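Local coordinates for protein extracellular ligand-binding receptor (Rhodopseudomonas palustris, PDB 3SG0) that probably serves as the solute-binding protein of a transport system, taking up aromatic acids in the cleft between its two lobes and here holding benzoyl-formic acid, at residues K76-Q79 with N80-L84; Y171-G174 with Y175-V178; K232-E236 with R237-G241; D313-T316 with L317-N320. All blocks are in the same frame, centred on the assembly; numbering follows the deposited sequence.

How the contacts relate
All four contacts are local, each within one helix or at its end. Contact 2 is the one that touches the ligand: Tyr171 lies against benzoyl-formic acid. Contacts 1 and 4 pack on the mixed sheet that holds strand 92-94, and their centres are about 22 Å apart. Contacts 2 and 3 belong to the other half, built on the parallel sheet 189-196, 161-167, 217-221 and 242-244; their centres are about 23 Å apart. The side chain of Ala77 in contact 1 is about 12 Å from the ligand, and that of Ser314 in contact 4 about 10 Å. Contact 3 lies far from the ligand pocket, with its centre about 42 Å from that of contact 4.

Contact 1 of 4, residues K76-Q79 with N80-L84; sequences KAAQ and NARKL
Asn80 sets its amide beside the turn that begins at Lys76. Its CG stands anti to its own carbonyl carbon (chi1 -71°), which brings the amide back toward Lys76: CG of Asn80 is 3.2 Å from O of Lys76. The same carbonyl is taken by the backbone, with Asn80 N bonded to Lys76 O at 2.8 Å. The two side chains cross at an angle and touch loosely, CG of Lys76 lying 4.2 Å from OD1 of Asn80. ND2 of Asn80 turns to other partners, Thr33 OG1 and Asp69 O, and so ties this buried face to the sheet. On another side of the helix, one turn after Ala78, Arg82 extends from CG to NE. Its CG passes 3.4 Å from O of Ala78, and NH1 ends 4.0 Å from CB of Ala78, set obliquely to the guanidinium plane. The methyl groups of Ala77, Ala78 and Ala81 are small, and helix 99-111 packs on them through Val101, Ile108 and Leu105. Backbone bonds from Ala81 to Ala77, Arg82 to Ala78 and Lys83 to Gln79 complete the run. This is a regular amphipathic alpha-helix flanking the central sheet of one lobe in a periplasmic binding protein.

Contact 2 of 4, residues Y171-G174 with Y175-V178; sequences YGEG and YYKV. With 173 (benzoyl-formic acid), chain B.
Tyr171 and Tyr175 form a T-shaped pair one turn apart on helix 170-186, the helix of a beta-alpha-beta unit between strands 161-167 and 189-196. The Tyr171 side chain leaves the helix with CG anti to the backbone N (chi1 176°), laying its ring against benzoyl-formic acid. CB of Tyr171 is 3.6 Å from O1A of the ligand carboxylate. Further out, CD1 of Tyr171 meets the carboxylate carbon C1 at 3.5 Å, and CE1 of the same ring meets C1D of the ligand's phenyl ring at 3.4 Å. The keto oxygen O2 stands 3.8 Å above the plane of the Tyr171 ring, over its centre. CZ of Tyr171 faces two ways: C1D of the ligand lies on one side, and on the opposite face CE2 of Tyr175 comes within 3.8 Å. There the edge of Tyr175 points at the face of Tyr171, with the planes at 64°. The Tyr171 ring is sandwiched between the ligand and the edge of Tyr175. Its OH is hydrogen-bonded to Thr246 OG1, and that of Tyr175 to Asp143 OD1. Both ring tips are thus fixed. Thr99, Arg198 and Ala121 bind the ligand by hydrogen bonds. On another side of the helix, Glu173 and Tyr176 run alongside each other, and OE2 of Glu173 bonds to His193. The approach is loose, with OE2 of Glu173 4.2 Å from CB of Tyr176.

Contact 3 of 4, residues K232-E236 with R237-G241; sequences KALRE and RGFKG
Arg235 folds its side chain back over the chain that leaves the helix, reaching the carbonyls of Phe239 and Gly241. The helix ends here in a Schellman motif with Gly238 as its C-prime residue. Phe239 N bonds to Leu234 O at 3.0 Å, and Gly238 N bonds to Arg235 O at 3.1 Å. Gly238 has positive phi (101°), a backbone shape in which a CB would run into the carbonyl oxygen of Arg237.

The bend at chi2 of Arg235 (-64°) turns its guanidinium toward the departing chain. NH1 and NH2 both grip Gly241 O, at 2.8 Å from NH1. This oxygen lies in the guanidinium plane, so the group meets it edge-on. NH1 of Arg235 also bonds to Phe239 O at 2.9 Å, but here the nitrogen stands above the carbonyl plane. One arginine thus ties two backbone oxygens of the loop that leads to strand 242-244. The Phe239 ring has one face turned to the backbone, with N of Gly241 3.5 Å above the plane and over its centre. On the buried side of the turn, CB of Leu234 touches CB of Phe239. Val218 of strand 217-221 meets both side chains, so this helix end packs on the parallel sheet. A water fills in on the polar side. It donates to Arg235 O and Phe239 O, and accepts from Lys240 NZ, with 2.7 Å between the water oxygen and Arg235 O.

Contact 4 of 4, residues D313-T316 with L317-N320; sequences DSMT and LVEN
Two bends, at chi2 (-57°) and chi3 (-54°), curl the selenomethionine Met315 forward along its helix, toward Val318. Its selenium lies 4.0 Å from CB of Val318, and its CE lies 4.1 Å from CG1 of Val318. Val318 meets the selenium aslant, and the contact is apolar. Both look inward: Met315 also touches Ile94 and Val318 also touches Val92, two residues of strand 92-94. Leu317 joins this inner face and meets Met117 of strand 116-118, as Val318 does.

A more polar flank carries Thr316 and Asn320. They lie side by side and point the same way. CG2 of Thr316 is the atom that touches, 3.8 Å from ND2 of Asn320. A first torsion of -74° keeps CG of Asn320 beside its backbone N and folds it back to 3.2 Å from O of Thr316. That oxygen takes its bond from the backbone, Asn320 N, at 3.0 Å. OG1 of Thr316 points the other way along the helix and bonds to Trp312 O, one turn earlier. Asp313 and Ser314 are buried, and their polar ends are satisfied: Asp313 bonds to Asn353 and Asn354, and Ser314 OG to His310 O. The i to i+4 backbone bonds run on unbroken, with Glu319 N 2.8 Å from Met315 O.

The whole is a long alpha-helix packed on the mixed sheet of one lobe. Thr316 and Glu319, on the outer side of this helix, form with Arg290 a site where 3-hydroxypyruvate has been seen bound, though it is absent from this chain.

Contact 1 of 4, residues K76-Q79 with N80-L84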
# COMPACT_ATOMS: atom_id res chain seq x y z
N LYS A 76 -4.01 -16.38 9.64
CA LYS A 76 -4.86 -15.63 10.54
C LYS A 76 -5.77 -14.65 9.80
O LYS A 76 -6.91 -14.45 10.18
CB LYS A 76 -4.04 -14.90 11.60
CG LYS A 76 -4.89 -14.33 12.72
CD LYS A 76 -4.07 -13.87 13.92
CE LYS A 76 -4.96 -13.40 15.07
NZ LYS A 76 -5.76 -14.52 15.66
N ALA A 77 -5.25 -14.03 8.74
CA ALA A 77 -6.08 -13.13 7.95
C ALA A 77 -7.25 -13.88 7.33
O ALA A 77 -8.37 -13.38 7.31
CB ALA A 77 -5.26 -12.43 6.88
N ALA A 78 -7.00 -15.08 6.82
CA ALA A 78 -8.06 -15.88 6.24
C ALA A 78 -9.10 -16.26 7.29
O ALA A 78 -10.31 -16.22 7.03
CB ALA A 78 -7.49 -17.13 5.55
N GLN A 79 -8.64 -16.62 8.48
CA GLN A 79 -9.55 -16.88 9.59
C GLN A 79 -10.38 -15.65 9.95
O GLN A 79 -11.59 -15.74 10.14
CB GLN A 79 -8.78 -17.38 10.82
CG GLN A 79 -8.14 -18.74 10.61
CD GLN A 79 -7.13 -19.10 11.69
OE1 GLN A 79 -6.70 -18.25 12.47
NE2 GLN A 79 -6.76 -20.37 11.74
N ASN A 80 -9.72 -14.50 10.04
CA ASN A 80 -10.43 -13.25 10.30
C ASN A 80 -11.50 -12.99 9.26
O ASN A 80 -12.63 -12.65 9.58
CB ASN A 80 -9.46 -12.06 10.33
CG ASN A 80 -8.55 -12.05 11.55
OD1 ASN A 80 -8.75 -12.81 12.50
ND2 ASN A 80 -7.57 -11.16 11.55
N ALA A 81 -11.13 -13.14 7.99
CA ALA A 81 -12.06 -12.87 6.90
C ALA A 81 -13.26 -13.81 6.98
O ALA A 81 -14.40 -13.38 6.83
CB ALA A 81 -11.37 -13.03 5.56
N ARG A 82 -13.01 -15.10 7.20
CA ARG A 82 -14.11 -16.05 7.25
C ARG A 82 -15.04 -15.75 8.42
O ARG A 82 -16.26 -15.90 8.29
CB ARG A 82 -13.61 -17.49 7.27
CG ARG A 82 -13.01 -17.92 5.94
CD ARG A 82 -12.74 -19.42 5.90
NE ARG A 82 -12.46 -19.84 4.53
CZ ARG A 82 -11.25 -20.11 4.06
NH1 ARG A 82 -10.19 -20.01 4.84
NH2 ARG A 82 -11.12 -20.49 2.79
N LYS A 83 -14.50 -15.31 9.55
CA LYS A 83 -15.32 -14.93 10.69
C LYS A 83 -16.17 -13.71 10.36
O LYS A 83 -17.38 -13.68 10.62
CB LYS A 83 -14.45 -14.63 11.92
CG LYS A 83 -15.24 -14.32 13.18
CD LYS A 83 -14.38 -13.64 14.23
CE LYS A 83 -13.15 -14.47 14.57
NZ LYS A 83 -12.27 -13.79 15.56
N LEU A 84 -15.55 -12.69 9.78
CA LEU A 84 -16.25 -11.46 9.43
C LEU A 84 -17.34 -11.71 8.38
O LEU A 84 -18.43 -11.13 8.44
CB LEU A 84 -15.25 -10.41 8.94
CG LEU A 84 -14.27 -9.92 10.01
CD1 LEU A 84 -13.10 -9.18 9.37
CD2 LEU A 84 -14.99 -9.02 11.00

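Contact 2 of 4, residues Y171-G174 with Y175-V178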
# COMPACT_ATOMS: atom_id res chain seq x y z
N TYR A 171 5.45 -9.22 -2.95
CA TYR A 171 5.71 -7.78 -2.96
C TYR A 171 7.11 -7.49 -3.50
O TYR A 171 7.28 -6.73 -4.45
CB TYR A 171 5.55 -7.18 -1.56
CG TYR A 171 5.91 -5.70 -1.52
CD1 TYR A 171 5.04 -4.74 -2.02
CD2 TYR A 171 7.12 -5.28 -0.99
CE1 TYR A 171 5.36 -3.41 -1.99
CE2 TYR A 171 7.46 -3.94 -0.96
CZ TYR A 171 6.57 -3.01 -1.46
OH TYR A 171 6.85 -1.66 -1.44
N GLY A 172 8.12 -8.10 -2.89
CA GLY A 172 9.48 -7.88 -3.35
C GLY A 172 9.64 -8.31 -4.79
O GLY A 172 10.20 -7.57 -5.61
N GLU A 173 9.15 -9.49 -5.12
CA GLU A 173 9.35 -10.03 -6.46
C GLU A 173 8.64 -9.22 -7.55
O GLU A 173 9.07 -9.22 -8.70
CB GLU A 173 8.96 -11.51 -6.53
CG GLU A 173 9.94 -12.41 -5.79
CD GLU A 173 11.34 -12.36 -6.40
OE1 GLU A 173 11.52 -12.87 -7.52
OE2 GLU A 173 12.25 -11.79 -5.77
N GLY A 174 7.58 -8.51 -7.19
CA GLY A 174 6.94 -7.63 -8.14
C GLY A 174 7.85 -6.50 -8.57
O GLY A 174 7.82 -6.07 -9.73
N TYR A 175 8.68 -6.00 -7.66
CA TYR A 175 9.70 -5.01 -8.00
C TYR A 175 10.80 -5.62 -8.84
O TYR A 175 11.17 -5.09 -9.89
CB TYR A 175 10.26 -4.30 -6.75
CG TYR A 175 9.33 -3.20 -6.34
CD1 TYR A 175 9.41 -1.94 -6.93
CD2 TYR A 175 8.31 -3.43 -5.43
CE1 TYR A 175 8.51 -0.94 -6.61
CE2 TYR A 175 7.41 -2.43 -5.09
CZ TYR A 175 7.52 -1.19 -5.69
OH TYR A 175 6.60 -0.20 -5.39
N TYR A 176 11.34 -6.75 -8.39
CA TYR A 176 12.44 -7.35 -9.12
C TYR A 176 12.05 -7.65 -10.57
O TYR A 176 12.80 -7.35 -11.51
CB TYR A 176 12.92 -8.64 -8.46
CG TYR A 176 14.08 -9.22 -9.22
CD1 TYR A 176 15.36 -8.71 -9.06
CD2 TYR A 176 13.89 -10.23 -10.15
CE1 TYR A 176 16.43 -9.21 -9.77
CE2 TYR A 176 14.96 -10.74 -10.87
CZ TYR A 176 16.22 -10.23 -10.67
OH TYR A 176 17.29 -10.73 -11.39
N LYS A 177 10.88 -8.25 -10.77
CA LYS A 177 10.53 -8.68 -12.11
C LYS A 177 10.38 -7.50 -13.07
O LYS A 177 10.82 -7.58 -14.23
CB LYS A 177 9.30 -9.58 -12.11
CG LYS A 177 7.95 -8.89 -12.04
CD LYS A 177 6.85 -9.91 -12.31
CE LYS A 177 5.46 -9.32 -12.12
NZ LYS A 177 4.41 -10.38 -12.16
N VAL A 178 9.79 -6.41 -12.60
CA VAL A 178 9.61 -5.24 -13.46
C VAL A 178 10.93 -4.53 -13.74
O VAL A 178 11.22 -4.15 -14.88
CB VAL A 178 8.56 -4.28 -12.89
CG1 VAL A 178 8.49 -2.99 -13.70
CG2 VAL A 178 7.21 -4.97 -12.85
O1B 173 B . 2.02 -4.99 -0.17
C1 173 B . 2.83 -5.18 0.70
O1A 173 B . 3.26 -6.45 1.08
C2 173 B . 3.60 -4.03 1.28
O2 173 B . 4.58 -4.23 1.94
C1G 173 B . 3.07 -2.66 1.04
C2D 173 B . 1.57 -2.40 1.23
C2E 173 B . 1.01 -1.02 0.97
C3 173 B . 1.94 0.09 0.51
C1E 173 B . 3.44 -0.20 0.32
C1D 173 B . 4.02 -1.57 0.59

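Contact 3 of 4, residues K232-E236 with R237-G241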
# COMPACT_ATOMS: atom_id res chain seq x y z
N LYS A 232 20.86 0.23 6.44
CA LYS A 232 21.89 0.40 7.46
C LYS A 232 23.07 -0.55 7.24
O LYS A 232 24.22 -0.16 7.42
CB LYS A 232 21.32 0.20 8.87
CG LYS A 232 20.47 1.35 9.36
CD LYS A 232 20.09 1.18 10.83
CE LYS A 232 21.10 1.83 11.75
NZ LYS A 232 21.04 3.32 11.68
N ALA A 233 22.78 -1.79 6.87
CA ALA A 233 23.85 -2.76 6.66
C ALA A 233 24.76 -2.34 5.50
O ALA A 233 25.98 -2.44 5.60
CB ALA A 233 23.28 -4.15 6.43
N LEU A 234 24.16 -1.86 4.42
CA LEU A 234 24.95 -1.36 3.30
C LEU A 234 25.84 -0.20 3.74
O LEU A 234 27.04 -0.18 3.43
CB LEU A 234 24.03 -0.92 2.16
CG LEU A 234 23.46 -2.06 1.31
CD1 LEU A 234 22.20 -1.63 0.59
CD2 LEU A 234 24.51 -2.56 0.33
N ARG A 235 25.27 0.76 4.46
CA ARG A 235 26.05 1.92 4.88
C ARG A 235 27.16 1.53 5.86
O ARG A 235 28.29 2.02 5.75
CB ARG A 235 25.15 3.00 5.49
CG ARG A 235 24.18 3.64 4.51
CD ARG A 235 24.90 4.39 3.40
NE ARG A 235 23.97 5.15 2.57
CZ ARG A 235 24.05 5.24 1.24
NH1 ARG A 235 25.03 4.63 0.59
NH2 ARG A 235 23.15 5.95 0.57
N GLU A 236 26.84 0.64 6.79
CA GLU A 236 27.82 0.22 7.79
C GLU A 236 28.98 -0.53 7.15
O GLU A 236 30.11 -0.49 7.65
CB GLU A 236 27.14 -0.61 8.87
CG GLU A 236 26.23 0.22 9.77
CD GLU A 236 25.31 -0.62 10.64
OE1 GLU A 236 25.41 -1.87 10.58
OE2 GLU A 236 24.49 -0.04 11.37
N ARG A 237 28.72 -1.19 6.03
CA ARG A 237 29.75 -1.96 5.34
C ARG A 237 30.43 -1.19 4.21
O ARG A 237 31.16 -1.77 3.40
CB ARG A 237 29.20 -3.30 4.85
CG ARG A 237 28.66 -4.15 5.99
CD ARG A 237 28.89 -5.64 5.80
NE ARG A 237 28.68 -6.36 7.05
CZ ARG A 237 29.65 -6.91 7.78
NH1 ARG A 237 29.35 -7.54 8.91
NH2 ARG A 237 30.91 -6.84 7.38
N GLY A 238 30.20 0.12 4.18
CA GLY A 238 31.00 1.01 3.36
C GLY A 238 30.40 1.45 2.04
O GLY A 238 31.04 2.19 1.29
N PHE A 239 29.19 1.01 1.74
CA PHE A 239 28.59 1.43 0.48
C PHE A 239 28.19 2.90 0.55
O PHE A 239 27.44 3.31 1.44
CB PHE A 239 27.38 0.57 0.12
CG PHE A 239 26.83 0.89 -1.24
CD1 PHE A 239 27.56 0.57 -2.37
CD2 PHE A 239 25.62 1.53 -1.39
CE1 PHE A 239 27.09 0.87 -3.63
CE2 PHE A 239 25.14 1.84 -2.64
CZ PHE A 239 25.88 1.51 -3.77
N LYS A 240 28.69 3.68 -0.40
CA LYS A 240 28.47 5.13 -0.38
C LYS A 240 27.56 5.61 -1.50
O LYS A 240 27.18 6.78 -1.54
CB LYS A 240 29.82 5.87 -0.44
CG LYS A 240 30.75 5.53 0.72
CD LYS A 240 31.07 6.77 1.54
CE LYS A 240 32.04 6.45 2.67
NZ LYS A 240 31.47 5.50 3.66
N GLY A 241 27.20 4.71 -2.42
CA GLY A 241 26.38 5.09 -3.56
C GLY A 241 24.91 5.33 -3.22
O GLY A 241 24.49 5.22 -2.07
O HOH W 1 28.93 3.88 3.90

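Contact 4 of 4, residues D313-T316 with L317-N320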
# COMPACT_ATOMS: atom_id res chain seq x y z
N ASP A 313 -8.77 5.98 2.30
CA ASP A 313 -9.12 6.07 0.88
C ASP A 313 -10.04 4.91 0.47
O ASP A 313 -10.92 5.08 -0.37
CB ASP A 313 -7.87 6.04 -0.01
CG ASP A 313 -7.12 7.38 -0.10
OD1 ASP A 313 -7.62 8.44 0.37
OD2 ASP A 313 -6.01 7.33 -0.69
N SER A 314 -9.81 3.72 1.03
CA SER A 314 -10.71 2.60 0.74
C SER A 314 -12.13 2.96 1.15
O SER A 314 -13.09 2.68 0.43
CB SER A 314 -10.27 1.33 1.47
OG SER A 314 -9.03 0.84 1.00
N MSE A 315 -12.27 3.55 2.34
CA MSE A 315 -13.58 3.97 2.81
C MSE A 315 -14.16 5.13 2.01
O MSE A 315 -15.37 5.26 1.94
CB MSE A 315 -13.57 4.27 4.31
CG MSE A 315 -13.67 3.00 5.14
SE MSE A 315 -15.26 1.88 4.76
CE MSE A 315 -16.67 3.19 5.01
N THR A 316 -13.32 5.97 1.41
CA THR A 316 -13.85 7.00 0.51
C THR A 316 -14.61 6.34 -0.63
O THR A 316 -15.74 6.73 -0.96
CB THR A 316 -12.74 7.90 -0.04
OG1 THR A 316 -12.12 8.58 1.06
CG2 THR A 316 -13.29 8.91 -1.04
N LEU A 317 -14.01 5.32 -1.24
CA LEU A 317 -14.68 4.61 -2.32
C LEU A 317 -15.97 3.94 -1.84
O LEU A 317 -17.00 3.99 -2.52
CB LEU A 317 -13.76 3.56 -2.93
CG LEU A 317 -12.59 4.10 -3.75
CD1 LEU A 317 -11.64 2.98 -4.11
CD2 LEU A 317 -13.08 4.79 -5.01
N VAL A 318 -15.91 3.28 -0.70
CA VAL A 318 -17.09 2.59 -0.18
C VAL A 318 -18.20 3.59 0.14
O VAL A 318 -19.36 3.40 -0.23
CB VAL A 318 -16.73 1.75 1.06
CG1 VAL A 318 -17.97 1.19 1.71
CG2 VAL A 318 -15.79 0.62 0.66
N GLU A 319 -17.84 4.66 0.84
CA GLU A 319 -18.80 5.69 1.20
C GLU A 319 -19.45 6.29 -0.04
O GLU A 319 -20.66 6.56 -0.03
CB GLU A 319 -18.11 6.78 2.02
CG GLU A 319 -19.01 7.91 2.48
CD GLU A 319 -18.29 8.88 3.40
OE1 GLU A 319 -17.08 9.12 3.19
OE2 GLU A 319 -18.93 9.41 4.34
N ASN A 320 -18.68 6.49 -1.10
CA ASN A 320 -19.21 7.06 -2.32
C ASN A 320 -20.19 6.12 -3.00
O ASN A 320 -21.08 6.59 -3.71
CB ASN A 320 -18.09 7.44 -3.29
CG ASN A 320 -17.34 8.68 -2.85
OD1 ASN A 320 -17.77 9.39 -1.93
ND2 ASN A 320 -16.23 8.96 -3.51